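PDB 6F2P: paenibacillus xanthan lyase, which catalyses the eliminative cleavage of xanthan side chains, probably releasing the terminal mannose that is linked to glucuronic acid. Local coordinates for residues P765-A770 against L893-L898; D820-I825 against S857-M862. One frame throughout, in Å; residues are numbered along the deposited sequence.

Contact 1: P765-A770 against L893-L898; sequences PNPYEA and LDNFSL. With CA (calcium ion), chain C.
Glu-769 and Asp-894 meet at a calcium ion at one end of the strand pairing. The ion is bound by Glu-769 OE2 at 2.5 Å, and Asp-894 supplies two ligands, its carboxylate OD1 at 2.3 Å and its main-chain O at 2.8 Å. Glu-769 reaches it through a bend at chi2 (-74°), which folds the carboxylate back toward strand 893-898. Glu-771, Ser-791 and Lys-794 complete the shell. Asp-894 O does double duty, since it also accepts the N-H of Ala-770. Further along, Tyr-768 and Phe-896 form an antiparallel hydrogen-bonded pair. This is the short first strand of a calcium-binding beta-sandwich, resembling those of many carbohydrate-binding modules, laid against the edge of its last strand. Tyr-768 and Phe-896 point into the sandwich toward strands 806-813 and 871-882. There CE1 of Tyr-768 lies 3.7 Å from CG of Leu-898, the two side chains roughly perpendicular, while its hydroxyl bonds to Asp-812 O. Beyond the cis peptide preceding Pro-767, Asn-766 prolongs the pairing with its side chain: OD1 accepts Leu-898 N at 2.9 Å and ND2 donates to Leu-898 O at 2.8 Å, a double grip that fixes the amide's rotation. In the second shell, a classic beta bulge sets Asp-894 and Asn-895 together opposite Arg-824 of the next strand, and Arg-824 NH1 forms a salt bridge with Asp-894 OD2.

Contact 2: D820-I825 against S857-M862; sequences DVKSRI and SKEFTM
Asp-820 sets its carboxylate against the CG2 methyl of Thr-861 at the start of an antiparallel strand pair, in which strand 857-862 flanks strand 820-825 within one sheet of the beta-sandwich. Next, Val-821 O receives the N-H of Met-862 at 2.8 Å, and its side chain packs on strand 832-838 of the facing sheet. Lys-822 turns to the other side, its chain extended beyond CG and running alongside Thr-861, with CE 3.6 Å from OG1. Ser-823 and Phe-860 form a hydrogen-bonded pair through both backbone bonds, while Ser-823 OG, placed between N and the carbonyl carbon (chi1 65°), approaches the Met-862 sulfur. Arg-824 crosses Glu-859 at about a right angle. Carboxylate OE1 rests 3.5 Å from Arg-824 CB but stays 4.2 Å from NE, too far for a salt bridge, and NH1 instead donates to Asn-789 O. Ser-857 OG lies over one face of the guanidinium, offset toward the rim near NH2 but at an angle too poor for a hydrogen bond; a water bonded to this OG also accepts a weak bond from Arg-824 NE. Ile-825 exchanges both backbone bonds with Lys-858 and points inward, bringing its CG1 to 3.5 Å from CD1 of the Phe-860 ring.

Contacts 1 and 2 are neighbouring pairings of one sheet, their centres about 9 Å apart, because strands 891-900 and 817-826 lie side by side. Probable hydrogen bonds join them: Ser-897 N to Lys-822 O at 2.8 Å and Asn-895 O to Arg-824 N at 3.0 Å. On the inward side, Leu-893 CD1 and Ile-825 CD1 pack at 3.7 Å. Strand 893-898 thus has the short strand 768-769 on one edge and strand 820-825 on the other, with 857-862 one place farther out. Contact 1 supplies calcium ligands directly; contact 2 adds a second-shell residue, Arg-824, whose positive charge probably offsets part of the negative charge gathered round the ion.

Contact 1: P765-A770 against L893-L898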
loop_
_atom_site.group_PDB
_atom_site.type_symbol
_atom_site.label_atom_id
_atom_site.label_comp_id
_atom_site.label_asym_id
_atom_site.label_seq_id
_atom_site.Cartn_x
_atom_site.Cartn_y
_atom_site.Cartn_z
ATOM N N PRO A 765 -21.078 -11.148 19.460
ATOM C CA PRO A 765 -21.158 -12.347 18.616
ATOM C C PRO A 765 -20.689 -13.629 19.308
ATOM O O PRO A 765 -19.763 -14.275 18.825
ATOM C CB PRO A 765 -20.222 -12.009 17.450
ATOM C CG PRO A 765 -19.264 -11.039 18.013
ATOM C CD PRO A 765 -20.062 -10.199 18.971
ATOM N N ASN A 766 -21.323 -13.994 20.415
ATOM C CA ASN A 766 -20.980 -15.219 21.131
ATOM C C ASN A 766 -21.512 -16.456 20.421
ATOM O O ASN A 766 -22.636 -16.446 19.925
ATOM C CB ASN A 766 -21.517 -15.170 22.568
ATOM C CG ASN A 766 -20.658 -14.309 23.485
ATOM O OD1 ASN A 766 -19.428 -14.318 23.394
ATOM N ND2 ASN A 766 -21.306 -13.564 24.376
ATOM N N PRO A 767 -20.696 -17.521 20.350
ATOM C CA PRO A 767 -19.309 -17.526 20.830
ATOM C C PRO A 767 -18.334 -17.046 19.752
ATOM O O PRO A 767 -18.655 -17.099 18.562
ATOM C CB PRO A 767 -19.061 -19.003 21.136
ATOM C CG PRO A 767 -19.889 -19.718 20.124
ATOM C CD PRO A 767 -21.119 -18.857 19.883
ATOM N N TYR A 768 -17.166 -16.564 20.171
ATOM C CA TYR A 768 -16.110 -16.199 19.245
ATOM C C TYR A 768 -15.331 -17.473 18.952
ATOM O O TYR A 768 -14.514 -17.892 19.769
ATOM C CB TYR A 768 -15.155 -15.198 19.894
ATOM C CG TYR A 768 -15.696 -13.805 20.149
ATOM C CD1 TYR A 768 -16.386 -13.503 21.318
ATOM C CD2 TYR A 768 -15.467 -12.779 19.245
ATOM C CE1 TYR A 768 -16.859 -12.226 21.561
ATOM C CE2 TYR A 768 -15.934 -11.503 19.479
ATOM C CZ TYR A 768 -16.630 -11.234 20.636
ATOM O OH TYR A 768 -17.095 -9.961 20.866
ATOM N N GLU A 769 -15.577 -18.102 17.806
ATOM C CA GLU A 769 -14.917 -19.370 17.495
ATOM C C GLU A 769 -13.429 -19.199 17.252
ATOM O O GLU A 769 -13.018 -18.456 16.359
ATOM C CB GLU A 769 -15.569 -20.039 16.288
ATOM C CG GLU A 769 -17.060 -20.258 16.455
ATOM C CD GLU A 769 -17.385 -21.392 17.416
ATOM O OE1 GLU A 769 -18.565 -21.791 17.466
ATOM O OE2 GLU A 769 -16.476 -21.894 18.114
ATOM N N ALA A 770 -12.629 -19.899 18.052
ATOM C CA ALA A 770 -11.177 -19.805 17.977
ATOM C C ALA A 770 -10.692 -20.115 16.567
ATOM O O ALA A 770 -9.828 -19.428 16.034
ATOM C CB ALA A 770 -10.538 -20.752 18.976
ATOM N N LEU A 893 -8.197 -25.125 22.144
ATOM C CA LEU A 893 -9.110 -24.001 22.350
ATOM C C LEU A 893 -10.333 -24.070 21.428
ATOM O O LEU A 893 -10.195 -24.132 20.206
ATOM C CB LEU A 893 -8.352 -22.688 22.144
ATOM C CG LEU A 893 -9.081 -21.348 22.258
ATOM C CD1 LEU A 893 -9.789 -21.202 23.597
ATOM C CD2 LEU A 893 -8.072 -20.226 22.063
ATOM N N ASP A 894 -11.528 -24.054 22.008
ATOM C CA ASP A 894 -12.747 -24.133 21.206
ATOM C C ASP A 894 -13.277 -22.741 20.885
ATOM O O ASP A 894 -13.490 -22.413 19.719
ATOM C CB ASP A 894 -13.824 -24.983 21.901
ATOM C CG ASP A 894 -15.048 -25.242 21.010
ATOM O OD1 ASP A 894 -15.023 -24.849 19.820
ATOM O OD2 ASP A 894 -16.032 -25.852 21.494
ATOM N N ASN A 895 -13.491 -21.929 21.920
ATOM C CA ASN A 895 -14.000 -20.575 21.714
ATOM C C ASN A 895 -13.820 -19.648 22.914
ATOM O O ASN A 895 -13.295 -20.047 23.950
ATOM C CB ASN A 895 -15.470 -20.599 21.270
ATOM C CG ASN A 895 -16.408 -21.166 22.330
ATOM O OD1 ASN A 895 -16.153 -21.072 23.529
ATOM N ND2 ASN A 895 -17.515 -21.748 21.881
ATOM N N PHE A 896 -14.250 -18.402 22.744
ATOM C CA PHE A 896 -14.384 -17.464 23.845
ATOM C C PHE A 896 -15.851 -17.063 23.936
ATOM O O PHE A 896 -16.570 -17.082 22.937
ATOM C CB PHE A 896 -13.552 -16.204 23.608
ATOM C CG PHE A 896 -12.065 -16.415 23.685
ATOM C CD1 PHE A 896 -11.437 -16.566 24.909
ATOM C CD2 PHE A 896 -11.291 -16.427 22.533
ATOM C CE1 PHE A 896 -10.074 -16.748 24.989
ATOM C CE2 PHE A 896 -9.917 -16.605 22.604
ATOM C CZ PHE A 896 -9.310 -16.768 23.837
ATOM N N SER A 897 -16.289 -16.711 25.137
ATOM C CA SER A 897 -17.572 -16.063 25.327
ATOM C C SER A 897 -17.342 -14.852 26.210
ATOM O O SER A 897 -16.537 -14.908 27.131
ATOM C CB SER A 897 -18.564 -17.007 26.005
ATOM O OG SER A 897 -18.919 -18.082 25.157
ATOM N N LEU A 898 -18.029 -13.755 25.925
ATOM C CA LEU A 898 -18.040 -12.618 26.838
ATOM C C LEU A 898 -19.431 -12.523 27.439
ATOM O O LEU A 898 -20.408 -12.313 26.722
ATOM C CB LEU A 898 -17.703 -11.314 26.118
ATOM C CG LEU A 898 -16.503 -11.316 25.178
ATOM C CD1 LEU A 898 -16.255 -9.907 24.670
ATOM C CD2 LEU A 898 -15.275 -11.877 25.857
HETATM CA CA CA C . -14.924 -23.875 17.780
#

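Contact 2: D820-I825 against S857-M862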
loop_
_atom_site.group_PDB
_atom_site.type_symbol
_atom_site.label_atom_id
_atom_site.label_comp_id
_atom_site.label_asym_id
_atom_site.label_seq_id
_atom_site.Cartn_x
_atom_site.Cartn_y
_atom_site.Cartn_z
ATOM N N ASP A 820 -17.331 -10.700 31.759
ATOM C CA ASP A 820 -16.610 -11.831 32.306
ATOM C C ASP A 820 -16.122 -12.659 31.109
ATOM O O ASP A 820 -16.914 -13.042 30.245
ATOM C CB ASP A 820 -17.562 -12.632 33.194
ATOM C CG ASP A 820 -16.843 -13.569 34.129
ATOM O OD1 ASP A 820 -15.634 -13.364 34.366
ATOM O OD2 ASP A 820 -17.496 -14.509 34.632
ATOM N N VAL A 821 -14.818 -12.906 31.031
ATOM C CA VAL A 821 -14.266 -13.609 29.875
ATOM C C VAL A 821 -14.125 -15.108 30.105
ATOM O O VAL A 821 -13.369 -15.543 30.970
ATOM C CB VAL A 821 -12.908 -13.042 29.459
ATOM C CG1 VAL A 821 -12.371 -13.808 28.256
ATOM C CG2 VAL A 821 -13.043 -11.570 29.133
ATOM N N LYS A 822 -14.859 -15.889 29.317
ATOM C CA LYS A 822 -14.838 -17.344 29.413
ATOM C C LYS A 822 -14.258 -17.992 28.152
ATOM O O LYS A 822 -14.352 -17.448 27.050
ATOM C CB LYS A 822 -16.254 -17.880 29.661
ATOM C CG LYS A 822 -16.927 -17.318 30.902
ATOM C CD LYS A 822 -18.240 -18.032 31.230
ATOM C CE LYS A 822 -18.691 -17.704 32.650
ATOM N NZ LYS A 822 -19.979 -18.349 33.043
ATOM N N SER A 823 -13.659 -19.163 28.310
ATOM C CA SER A 823 -13.194 -19.914 27.152
ATOM C C SER A 823 -13.600 -21.371 27.284
ATOM O O SER A 823 -13.583 -21.927 28.380
ATOM C CB SER A 823 -11.677 -19.794 26.994
ATOM O OG SER A 823 -11.001 -20.394 28.083
ATOM N N ARG A 824 -13.995 -21.979 26.172
ATOM C CA ARG A 824 -14.358 -23.391 26.168
ATOM C C ARG A 824 -13.169 -24.190 25.668
ATOM O O ARG A 824 -12.683 -23.964 24.564
ATOM C CB ARG A 824 -15.596 -23.652 25.303
ATOM C CG ARG A 824 -16.123 -25.074 25.378
ATOM C CD ARG A 824 -17.404 -25.237 24.566
ATOM N NE ARG A 824 -18.259 -26.306 25.080
ATOM C CZ ARG A 824 -18.429 -27.485 24.491
ATOM N NH1 ARG A 824 -17.810 -27.762 23.355
ATOM N NH2 ARG A 824 -19.229 -28.390 25.037
ATOM N N ILE A 825 -12.699 -25.108 26.504
ATOM C CA ILE A 825 -11.498 -25.874 26.232
ATOM C C ILE A 825 -11.842 -27.352 26.044
ATOM O O ILE A 825 -12.547 -27.937 26.873
ATOM C CB ILE A 825 -10.495 -25.741 27.404
ATOM C CG1 ILE A 825 -10.154 -24.264 27.672
ATOM C CG2 ILE A 825 -9.259 -26.604 27.162
ATOM C CD1 ILE A 825 -9.698 -23.488 26.453
ATOM N N SER A 857 -14.982 -31.561 27.715
ATOM C CA SER A 857 -14.765 -30.125 27.644
ATOM C C SER A 857 -15.203 -29.460 28.935
ATOM O O SER A 857 -16.035 -29.992 29.661
ATOM C CB SER A 857 -15.551 -29.538 26.478
ATOM O OG SER A 857 -16.937 -29.792 26.621
ATOM N N LYS A 858 -14.637 -28.292 29.217
ATOM C CA LYS A 858 -15.041 -27.498 30.371
ATOM C C LYS A 858 -15.067 -26.027 29.996
ATOM O O LYS A 858 -14.367 -25.597 29.084
ATOM C CB LYS A 858 -14.082 -27.703 31.548
ATOM C CG LYS A 858 -14.054 -29.110 32.117
ATOM C CD LYS A 858 -13.386 -29.134 33.482
ATOM C CE LYS A 858 -11.939 -28.644 33.428
ATOM N NZ LYS A 858 -11.271 -28.690 34.774
ATOM N N GLU A 859 -15.876 -25.252 30.706
ATOM C CA GLU A 859 -15.930 -23.817 30.487
ATOM C C GLU A 859 -15.111 -23.109 31.555
ATOM O O GLU A 859 -15.510 -23.067 32.720
ATOM C CB GLU A 859 -17.369 -23.320 30.554
ATOM C CG GLU A 859 -17.553 -21.975 29.906
ATOM C CD GLU A 859 -17.589 -22.076 28.398
ATOM O OE1 GLU A 859 -17.965 -23.154 27.882
ATOM O OE2 GLU A 859 -17.246 -21.080 27.727
ATOM N N PHE A 860 -13.968 -22.555 31.162
ATOM C CA PHE A 860 -13.113 -21.841 32.096
ATOM C C PHE A 860 -13.513 -20.380 32.185
ATOM O O PHE A 860 -13.690 -19.718 31.166
ATOM C CB PHE A 860 -11.640 -21.951 31.680
ATOM C CG PHE A 860 -11.056 -23.315 31.888
ATOM C CD1 PHE A 860 -11.318 -24.344 30.989
ATOM C CD2 PHE A 860 -10.250 -23.577 32.985
ATOM C CE1 PHE A 860 -10.784 -25.612 31.179
ATOM C CE2 PHE A 860 -9.708 -24.841 33.182
ATOM C CZ PHE A 860 -9.977 -25.861 32.276
ATOM N N THR A 861 -13.658 -19.879 33.405
ATOM C CA THR A 861 -13.852 -18.453 33.620
ATOM C C THR A 861 -12.491 -17.820 33.872
ATOM O O THR A 861 -11.890 -18.016 34.929
ATOM C CB THR A 861 -14.773 -18.181 34.817
ATOM O OG1 THR A 861 -15.983 -18.924 34.664
ATOM C CG2 THR A 861 -15.111 -16.707 34.897
ATOM N N MET A 862 -11.998 -17.071 32.892
ATOM C CA MET A 862 -10.665 -16.493 32.982
ATOM C C MET A 862 -10.671 -15.312 33.934
ATOM O O MET A 862 -9.764 -15.148 34.749
ATOM C CB MET A 862 -10.174 -16.043 31.605
ATOM C CG MET A 862 -10.383 -17.055 30.487
ATOM S SD MET A 862 -9.499 -18.591 30.773
ATOM C CE MET A 862 -7.803 -18.010 30.848
HETATM O O HOH W 1 -18.155 -27.378 28.169
#